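Local coordinates for protein restriction endonuclease (Mycobacterium sp., PDB 4F0Q) that cleaves DNA carrying methylated cytosine, acting as a tetrameric, modification-dependent restriction endonuclease, at residues N99-E104 / V422-G427; G279-A284 / T417-V422; K291-R296 / A435-E440; P367-R372 / G383-T388. One frame throughout, in Å; residues are numbered along the deposited sequence.

Overall arrangement
Three of the four contacts draw on helices 281-292, 411-425 and 430-440, and the fourth lies by the metal site. Contacts 1 and 2 share helix 411-425, with centres about 9 Å apart; P100 in the first packs on R420 in the second. Contact 2 is the surface contact, an arginine lying on an alanine and a glutamate chain, whereas contact 1 is partly buried and brings an indole edge against the same helix. Contact 3, partly buried like contact 1, shares helix 281-292 with contact 2, at its far end, and adds a short hydroxyl pair to its apolar packing. Contact 4 is buried: one tyrosine bridges helix 367-374 and strand 381-387.

Contact 1 (N99-E104 / V422-G427); sequences NPWHDE and VQANYG
W101 and P100 reach from the loop 99-104 to the last turn of helix 411-425, where Q423 and A424 receive them. The meeting itself is apolar. The six-membered part of the indole comes edge-on to A424, with W101 CZ2 3.7 Å from A424 CB and the methyl close to the ring plane. Its neighbour W101 CH2 lies 3.8 Å from Q423 CB, approached obliquely. P100 crosses the glutamine chain at about a right angle, P100 CG sitting 3.8 Å from Q423 CG. That chain bends at chi2 (-69°). Its amide stands nearly perpendicular (88°) to the indole, and OE1 of the amide is taken by R193.

Two polar bonds tie the loop to itself. H102 ND1 donates to N99 O over 2.9 Å, in the plane of the imidazole and almost in line with the carbonyl (161°). A weak bond joins W101 N to N99 OD1 at 3.2 Å.

Other neighbours complete the indole's surroundings: P100 CB lies 3.6 Å above one face, toward its rim, and the ring of F115 meets W101 at a steep angle. V190 and Q192 of strand 175-193 also touch it. This is an interdomain interface, a loop of the PUA-clan N-terminal domain set against a helix of the nuclease part.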
# COMPACT_ATOMS: atom_id res chain seq x y z
N ASN A 99 10.74 -11.16 28.69
CA ASN A 99 11.69 -11.39 27.61
C ASN A 99 11.13 -10.91 26.27
O ASN A 99 10.14 -11.46 25.78
CB ASN A 99 12.07 -12.87 27.52
CG ASN A 99 13.09 -13.15 26.43
OD1 ASN A 99 13.83 -12.27 26.01
ND2 ASN A 99 13.12 -14.40 25.97
N PRO A 100 11.76 -9.89 25.68
CA PRO A 100 11.31 -9.30 24.41
C PRO A 100 11.37 -10.30 23.25
O PRO A 100 10.72 -10.08 22.23
CB PRO A 100 12.33 -8.18 24.17
CG PRO A 100 12.87 -7.86 25.52
CD PRO A 100 12.91 -9.17 26.24
N TRP A 101 12.13 -11.37 23.42
CA TRP A 101 12.25 -12.39 22.38
C TRP A 101 11.51 -13.67 22.77
O TRP A 101 12.04 -14.77 22.63
CB TRP A 101 13.72 -12.68 22.07
CG TRP A 101 14.43 -11.52 21.45
CD1 TRP A 101 14.55 -11.25 20.12
CD2 TRP A 101 15.12 -10.47 22.13
NE1 TRP A 101 15.26 -10.10 19.93
CE2 TRP A 101 15.63 -9.60 21.15
CE3 TRP A 101 15.35 -10.18 23.48
CZ2 TRP A 101 16.36 -8.46 21.47
CZ3 TRP A 101 16.08 -9.04 23.80
CH2 TRP A 101 16.57 -8.20 22.80
N HIS A 102 10.28 -13.51 23.25
CA HIS A 102 9.44 -14.65 23.58
C HIS A 102 8.74 -15.13 22.31
O HIS A 102 8.63 -14.39 21.34
CB HIS A 102 8.40 -14.25 24.63
CG HIS A 102 7.45 -13.19 24.18
ND1 HIS A 102 7.72 -11.84 24.32
CD2 HIS A 102 6.24 -13.27 23.58
CE1 HIS A 102 6.71 -11.15 23.83
NE2 HIS A 102 5.80 -11.99 23.38
N ASP A 103 8.27 -16.37 22.33
CA ASP A 103 7.57 -16.94 21.19
C ASP A 103 6.25 -16.21 20.94
O ASP A 103 5.48 -15.98 21.87
CB ASP A 103 7.31 -18.43 21.40
CG ASP A 103 8.59 -19.22 21.63
OD1 ASP A 103 9.66 -18.76 21.18
OD2 ASP A 103 8.52 -20.29 22.27
N GLU A 104 6.00 -15.85 19.69
CA GLU A 104 4.78 -15.15 19.33
C GLU A 104 3.82 -16.07 18.59
O GLU A 104 4.10 -16.51 17.47
CB GLU A 104 5.09 -13.91 18.50
N VAL A 422 14.91 -1.00 22.89
CA VAL A 422 15.81 -0.61 23.97
C VAL A 422 16.72 -1.76 24.40
O VAL A 422 17.92 -1.57 24.59
CB VAL A 422 15.01 -0.08 25.18
CG1 VAL A 422 15.87 -0.03 26.42
CG2 VAL A 422 14.45 1.30 24.87
N GLN A 423 16.16 -2.95 24.52
CA GLN A 423 16.94 -4.12 24.90
C GLN A 423 17.95 -4.52 23.82
O GLN A 423 19.04 -5.01 24.13
CB GLN A 423 16.03 -5.30 25.24
CG GLN A 423 15.35 -5.19 26.59
CD GLN A 423 16.32 -5.32 27.75
OE1 GLN A 423 17.36 -5.96 27.63
NE2 GLN A 423 15.98 -4.71 28.87
N ALA A 424 17.59 -4.30 22.56
CA ALA A 424 18.43 -4.74 21.45
C ALA A 424 19.41 -3.67 20.96
O ALA A 424 20.30 -3.97 20.16
CB ALA A 424 17.56 -5.22 20.29
N ASN A 425 19.26 -2.44 21.44
CA ASN A 425 20.11 -1.35 20.96
C ASN A 425 20.85 -0.56 22.04
O ASN A 425 21.97 -0.09 21.81
CB ASN A 425 19.31 -0.39 20.08
CG ASN A 425 18.78 -1.06 18.83
OD1 ASN A 425 19.53 -1.31 17.88
ND2 ASN A 425 17.49 -1.34 18.81
N TYR A 426 20.24 -0.42 23.21
CA TYR A 426 20.80 0.44 24.24
C TYR A 426 21.04 -0.27 25.57
O TYR A 426 20.98 0.35 26.63
CB TYR A 426 19.90 1.66 24.45
CG TYR A 426 19.62 2.42 23.17
CD1 TYR A 426 20.63 3.11 22.52
CD2 TYR A 426 18.35 2.43 22.61
CE1 TYR A 426 20.38 3.80 21.35
CE2 TYR A 426 18.09 3.11 21.44
CZ TYR A 426 19.11 3.80 20.81
OH TYR A 426 18.86 4.48 19.65
N GLY A 427 21.31 -1.57 25.51
CA GLY A 427 21.62 -2.35 26.69
C GLY A 427 20.52 -2.33 27.74
O GLY A 427 20.79 -2.46 28.94

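Contact 2 (G279-A284 / T417-V422); sequences GSAEAA and TVRRMV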
# COMPACT_ATOMS: atom_id res chain seq x y z
N GLY A 279 0.05 -6.09 35.69
CA GLY A 279 1.30 -5.89 36.40
C GLY A 279 2.52 -6.25 35.58
O GLY A 279 3.61 -6.46 36.12
N SER A 280 2.35 -6.31 34.26
CA SER A 280 3.43 -6.68 33.35
C SER A 280 4.53 -5.62 33.32
O SER A 280 4.34 -4.50 33.81
CB SER A 280 2.89 -6.90 31.94
OG SER A 280 2.23 -5.74 31.46
N ALA A 281 5.67 -5.97 32.74
CA ALA A 281 6.77 -5.04 32.58
C ALA A 281 6.44 -4.02 31.50
O ALA A 281 6.86 -2.86 31.56
CB ALA A 281 8.05 -5.78 32.24
N GLU A 282 5.69 -4.47 30.50
CA GLU A 282 5.28 -3.61 29.39
C GLU A 282 4.28 -2.56 29.87
O GLU A 282 4.19 -1.48 29.29
CB GLU A 282 4.68 -4.45 28.26
CG GLU A 282 5.62 -5.53 27.75
CD GLU A 282 5.05 -6.31 26.58
OE1 GLU A 282 3.85 -6.14 26.28
OE2 GLU A 282 5.80 -7.09 25.96
N ALA A 283 3.55 -2.88 30.93
CA ALA A 283 2.62 -1.93 31.53
C ALA A 283 3.38 -0.78 32.18
O ALA A 283 3.06 0.40 31.96
CB ALA A 283 1.74 -2.62 32.56
N ALA A 284 4.39 -1.12 32.97
CA ALA A 284 5.25 -0.14 33.61
C ALA A 284 5.98 0.69 32.56
O ALA A 284 6.13 1.91 32.70
CB ALA A 284 6.24 -0.82 34.54
N THR A 417 7.27 -3.01 21.51
CA THR A 417 8.22 -2.58 20.49
C THR A 417 9.34 -1.75 21.10
O THR A 417 10.51 -1.99 20.82
CB THR A 417 7.53 -1.74 19.40
OG1 THR A 417 6.42 -2.47 18.86
CG2 THR A 417 8.50 -1.40 18.28
N VAL A 418 8.98 -0.79 21.95
CA VAL A 418 9.95 0.06 22.62
C VAL A 418 10.90 -0.76 23.49
O VAL A 418 12.11 -0.54 23.48
CB VAL A 418 9.26 1.16 23.46
CG1 VAL A 418 10.21 1.74 24.49
CG2 VAL A 418 8.73 2.26 22.55
N ARG A 419 10.34 -1.71 24.24
CA ARG A 419 11.15 -2.59 25.07
C ARG A 419 12.14 -3.41 24.23
O ARG A 419 13.31 -3.55 24.60
CB ARG A 419 10.26 -3.52 25.90
CG ARG A 419 9.74 -2.88 27.18
CD ARG A 419 8.73 -3.78 27.87
NE ARG A 419 9.16 -5.18 27.89
CZ ARG A 419 9.95 -5.71 28.81
NH1 ARG A 419 10.40 -4.96 29.81
NH2 ARG A 419 10.28 -6.99 28.74
N ARG A 420 11.66 -3.93 23.10
CA ARG A 420 12.52 -4.68 22.19
C ARG A 420 13.66 -3.81 21.66
O ARG A 420 14.82 -4.22 21.67
CB ARG A 420 11.71 -5.25 21.03
CG ARG A 420 12.46 -6.27 20.18
CD ARG A 420 11.70 -6.62 18.91
NE ARG A 420 10.30 -6.94 19.17
CZ ARG A 420 9.28 -6.18 18.80
NH1 ARG A 420 9.49 -5.05 18.14
NH2 ARG A 420 8.04 -6.55 19.09
N MET A 421 13.32 -2.61 21.19
CA MET A 421 14.29 -1.66 20.66
C MET A 421 15.36 -1.33 21.69
O MET A 421 16.56 -1.36 21.40
CB MET A 421 13.58 -0.37 20.24
CG MET A 421 12.66 -0.51 19.04
SD MET A 421 11.53 0.89 18.87
CE MET A 421 12.68 2.26 18.77
N VAL A 422 14.91 -1.00 22.89
CA VAL A 422 15.81 -0.61 23.97
C VAL A 422 16.72 -1.76 24.40
O VAL A 422 17.92 -1.57 24.59
CB VAL A 422 15.01 -0.08 25.18
CG1 VAL A 422 15.87 -0.03 26.42
CG2 VAL A 422 14.45 1.30 24.87
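R419 lays its guanidinium over A281, so that the methyl CB covers one face of the flat group, 3.5 Å from R419 NH1 and 3.9 Å from R419 CZ. The contact is a helix-to-helix packing at the surface: the first turn of helix 281-292, opened by S280 as its N-cap, rests against the middle of helix 411-425. E282 stands beside A281 and crosses the arginine chain at about a right angle. Its CG touches R419 twice, at 3.6 Å from NE and 3.6 Å from CD, and the rest of the glutamate runs extended, brushing A415 and A416 of the arginine's own helix.

The bend at chi3 (43°) turns the end of R419 so that a guanidinium face, and not an edge, meets A281. E282 and R419 have opposite charges but stop short of a salt bridge: E282 OE2 is 4.3 Å from R419 NE, and the carboxylate and guanidinium planes are 44° apart. The attraction is therefore probably general and electrostatic, with the contact surface supplied by carbon atoms. R419 NH2 has a weak bond to T98 O, in the chain just ahead of the loop of contact 1, while T285, one turn on from A281, touches the same side chain. At the start of the shorter partner the cap is made by one hydroxyl: S280 OG accepts from A283 N at 3.2 Å, with a bent N-H...O angle of 136°, and is also bonded to A277 O.

Contact 3 (K291-R296 / A435-E440); sequences KFYDGR and ASTVDE
R296 and V438 bring the backbones closest, their CA atoms 7.8 Å apart, where the chain turns between helices 281-292 and 297-314 beside helix 430-440. R296 holds the N-cap position of helix 297-314, and its extended side chain runs back alongside F292, where NH1 donates to F292 O at 2.7 Å and lies over one face of the F292 ring.

V438 CG2 touches both of these residues. It lies near the plane of the F292 ring, at its edge, 3.5 Å from F292 CZ, and 3.7 Å from R296 CD. F292 in turn covers Y293, with F292 CD2 3.4 Å above the centre of the tyrosine ring.

Y293 points its hydroxyl at T437, with OG1 near the ring plane. Y293 OH is modelled 2.4 Å from T437 OG1 in a hydrogen bond, a distance so short that it is itself doubtful. Chi1 of T437 (62°) puts OG1 between the backbone N and the carbonyl carbon, where it also bonds L434 O. If both bonds hold, the threonine hydroxyl would accept from Y293 and donate to L434 O, so both buried hydroxyls would have partners.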
# COMPACT_ATOMS: atom_id res chain seq x y z
N LYS A 291 4.08 9.14 31.07
CA LYS A 291 4.50 10.17 32.02
C LYS A 291 5.64 11.02 31.47
O LYS A 291 5.75 12.20 31.81
CB LYS A 291 4.91 9.53 33.35
CG LYS A 291 3.77 8.87 34.11
CD LYS A 291 4.27 8.11 35.32
CE LYS A 291 3.13 7.38 36.02
NZ LYS A 291 3.62 6.57 37.17
N PHE A 292 6.47 10.43 30.63
CA PHE A 292 7.60 11.15 30.04
C PHE A 292 7.14 12.06 28.90
O PHE A 292 7.47 13.24 28.88
CB PHE A 292 8.66 10.17 29.53
CG PHE A 292 9.91 10.83 29.03
CD1 PHE A 292 10.88 11.27 29.92
CD2 PHE A 292 10.12 11.02 27.68
CE1 PHE A 292 12.03 11.88 29.46
CE2 PHE A 292 11.27 11.62 27.21
CZ PHE A 292 12.22 12.05 28.11
N TYR A 293 6.39 11.49 27.97
CA TYR A 293 5.96 12.22 26.78
C TYR A 293 4.63 12.93 26.95
O TYR A 293 3.99 13.31 25.97
CB TYR A 293 5.90 11.28 25.57
CG TYR A 293 7.25 10.77 25.13
CD1 TYR A 293 8.12 11.57 24.41
CD2 TYR A 293 7.64 9.47 25.42
CE1 TYR A 293 9.35 11.10 24.00
CE2 TYR A 293 8.87 8.99 25.02
CZ TYR A 293 9.72 9.81 24.31
OH TYR A 293 10.95 9.33 23.90
N ASP A 294 4.20 13.10 28.20
CA ASP A 294 2.96 13.81 28.49
C ASP A 294 3.11 15.28 28.12
O ASP A 294 2.15 15.92 27.68
CB ASP A 294 2.59 13.67 29.96
CG ASP A 294 1.20 14.18 30.26
OD1 ASP A 294 0.36 14.19 29.34
OD2 ASP A 294 0.94 14.56 31.42
N GLY A 295 4.32 15.81 28.29
CA GLY A 295 4.61 17.18 27.94
C GLY A 295 5.65 17.28 26.84
O GLY A 295 6.22 18.35 26.60
N ARG A 296 5.89 16.16 26.16
CA ARG A 296 6.84 16.12 25.06
C ARG A 296 6.19 15.54 23.81
O ARG A 296 6.30 14.34 23.53
CB ARG A 296 8.07 15.30 25.45
CG ARG A 296 8.83 15.86 26.64
CD ARG A 296 10.02 14.99 27.01
NE ARG A 296 10.81 15.57 28.08
CZ ARG A 296 10.59 15.36 29.38
NH1 ARG A 296 9.60 14.57 29.76
NH2 ARG A 296 11.37 15.93 30.29
N ALA A 435 15.95 10.11 25.81
CA ALA A 435 16.81 11.29 25.69
C ALA A 435 17.23 11.50 24.25
O ALA A 435 17.41 12.64 23.81
CB ALA A 435 18.02 11.16 26.59
N SER A 436 17.41 10.41 23.51
CA SER A 436 17.68 10.51 22.08
C SER A 436 16.53 11.22 21.37
O SER A 436 16.75 12.14 20.58
CB SER A 436 17.90 9.12 21.47
OG SER A 436 18.06 9.20 20.07
N THR A 437 15.30 10.80 21.68
CA THR A 437 14.12 11.40 21.07
C THR A 437 13.96 12.87 21.45
O THR A 437 13.54 13.69 20.63
CB THR A 437 12.83 10.64 21.45
OG1 THR A 437 12.63 10.69 22.86
CG2 THR A 437 12.91 9.19 20.99
N VAL A 438 14.29 13.20 22.69
CA VAL A 438 14.21 14.59 23.15
C VAL A 438 15.26 15.47 22.48
O VAL A 438 14.98 16.61 22.11
CB VAL A 438 14.36 14.68 24.69
CG1 VAL A 438 14.47 16.13 25.14
CG2 VAL A 438 13.19 14.00 25.37
N ASP A 439 16.46 14.93 22.30
CA ASP A 439 17.57 15.71 21.77
C ASP A 439 17.59 15.80 20.25
O ASP A 439 18.20 16.72 19.69
CB ASP A 439 18.91 15.13 22.26
CG ASP A 439 19.07 15.24 23.76
OD1 ASP A 439 18.58 16.23 24.34
OD2 ASP A 439 19.69 14.33 24.35
N GLU A 440 16.93 14.87 19.57
CA GLU A 440 17.07 14.79 18.12
C GLU A 440 15.80 15.03 17.31
O GLU A 440 15.79 14.84 16.09
CB GLU A 440 17.69 13.44 17.72
CG GLU A 440 19.03 13.16 18.38
CD GLU A 440 19.62 11.83 17.96
OE1 GLU A 440 19.07 11.20 17.03
OE2 GLU A 440 20.64 11.42 18.55

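Contact 4 (P367-R372 / G383-T388); sequences PEQVAR and GVYVTT
Y385 leaves strand 381-387 with its CB pointing at helix 367-374, and its ring ends up against the backbone of Q369 and V370. Chi1 of -152° sets CG roughly anti to the backbone N and carries the ring across to the helix. On the near edge, Y385 CD2 lies 4.0 Å from V370 CA; it is equally far, 4.0 Å, from V370 CG2, though the valine was modelled in two conformers and this holds for one of them. One atom further along, Y385 CE2 comes 3.3 Å from Q369 O. That oxygen sits close to the ring plane, so a ring C-H faces the carbonyl oxygen at its edge. At the tip, Y385 OH touches Q369 CB at 3.8 Å, while the amide of Q369 goes elsewhere, its OE1 bonded to S366 N.

The tyrosine side chain is about 6 Å from the bound magnesium, whose site includes D334, Q355 and A356; Q355 and K357 touch the Y385 side chain, and F391 meets its ring edge-to-face. Touching the metal-site residue Q355, Y385 is placed like a second-shell residue. In the PD-(D/E)XK nuclease core, helix 367-374 belongs to the beta-alpha-beta crossover from strand 347-357 to the parallel strand 381-387, which strand 406-409 flanks on its other edge. Beyond the helix lies the third subunit of the tetramer, whose R372 makes a salt bridge to E368.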
# COMPACT_ATOMS: atom_id res chain seq x y z
N PRO A 367 -12.90 7.90 16.31
CA PRO A 367 -12.92 7.70 14.86
C PRO A 367 -12.57 8.96 14.07
O PRO A 367 -12.01 8.86 12.97
CB PRO A 367 -14.37 7.28 14.59
CG PRO A 367 -15.14 7.67 15.81
CD PRO A 367 -14.18 7.52 16.93
N GLU A 368 -12.90 10.13 14.61
CA GLU A 368 -12.55 11.39 13.96
C GLU A 368 -11.03 11.55 13.90
O GLU A 368 -10.48 11.97 12.87
CB GLU A 368 -13.17 12.57 14.71
CG GLU A 368 -14.69 12.61 14.68
CD GLU A 368 -15.31 12.08 15.96
OE1 GLU A 368 -14.55 11.68 16.87
OE2 GLU A 368 -16.56 12.07 16.06
N GLN A 369 -10.37 11.22 15.00
CA GLN A 369 -8.93 11.37 15.12
C GLN A 369 -8.15 10.50 14.13
O GLN A 369 -7.13 10.92 13.59
CB GLN A 369 -8.48 11.09 16.55
CG GLN A 369 -8.91 12.17 17.54
CD GLN A 369 -8.85 11.71 18.98
OE1 GLN A 369 -8.48 10.58 19.27
NE2 GLN A 369 -9.24 12.59 19.90
N VAL A 370 -8.65 9.29 13.87
CA VAL A 370 -8.01 8.42 12.88
C VAL A 370 -8.40 8.85 11.47
O VAL A 370 -7.58 8.82 10.55
CB VAL A 370 -8.42 6.95 13.09
CG1 VAL A 370 -7.72 6.05 12.08
CG2 VAL A 370 -8.09 6.51 14.51
N ALA A 371 -9.65 9.28 11.31
CA ALA A 371 -10.14 9.74 10.02
C ALA A 371 -9.38 10.98 9.54
O ALA A 371 -9.28 11.23 8.34
CB ALA A 371 -11.63 10.02 10.07
N ARG A 372 -8.85 11.75 10.48
CA ARG A 372 -8.08 12.94 10.13
C ARG A 372 -6.78 12.56 9.41
O ARG A 372 -6.26 13.33 8.61
CB ARG A 372 -7.77 13.79 11.37
CG ARG A 372 -7.24 15.17 11.03
CD ARG A 372 -6.96 15.99 12.28
NE ARG A 372 -6.50 17.33 11.95
CZ ARG A 372 -6.07 18.21 12.84
NH1 ARG A 372 -6.03 17.89 14.12
NH2 ARG A 372 -5.67 19.41 12.44
N GLY A 383 -1.14 4.60 6.16
CA GLY A 383 -1.03 5.39 7.37
C GLY A 383 -0.57 4.56 8.55
O GLY A 383 -0.52 3.34 8.48
N VAL A 384 -0.21 5.25 9.63
CA VAL A 384 0.14 4.57 10.88
C VAL A 384 -0.15 5.48 12.08
O VAL A 384 0.27 6.64 12.11
CB VAL A 384 1.61 4.09 10.89
CG1 VAL A 384 2.56 5.21 10.50
CG2 VAL A 384 1.98 3.50 12.25
N TYR A 385 -0.89 4.96 13.05
CA TYR A 385 -1.28 5.74 14.21
C TYR A 385 -0.70 5.15 15.49
O TYR A 385 -1.08 4.05 15.91
CB TYR A 385 -2.81 5.82 14.31
CG TYR A 385 -3.33 7.06 14.99
CD1 TYR A 385 -2.83 7.48 16.22
CD2 TYR A 385 -4.34 7.83 14.41
CE1 TYR A 385 -3.31 8.61 16.85
CE2 TYR A 385 -4.83 8.96 15.03
CZ TYR A 385 -4.31 9.35 16.25
OH TYR A 385 -4.79 10.48 16.86
N VAL A 386 0.23 5.88 16.10
CA VAL A 386 0.88 5.45 17.33
C VAL A 386 0.35 6.21 18.54
O VAL A 386 0.37 7.45 18.57
CB VAL A 386 2.41 5.63 17.25
CG1 VAL A 386 3.08 5.14 18.53
CG2 VAL A 386 2.97 4.90 16.04
N THR A 387 -0.14 5.47 19.52
CA THR A 387 -0.70 6.08 20.73
C THR A 387 -0.39 5.24 21.96
O THR A 387 -0.19 4.03 21.87
CB THR A 387 -2.22 6.29 20.60
OG1 THR A 387 -2.74 6.85 21.82
CG2 THR A 387 -2.93 4.97 20.32
N THR A 388 -0.34 5.89 23.11
CA THR A 388 -0.09 5.21 24.38
C THR A 388 -1.36 4.56 24.91
O THR A 388 -1.31 3.68 25.76
CB THR A 388 0.46 6.18 25.44
OG1 THR A 388 -0.40 7.32 25.54
CG2 THR A 388 1.86 6.65 25.07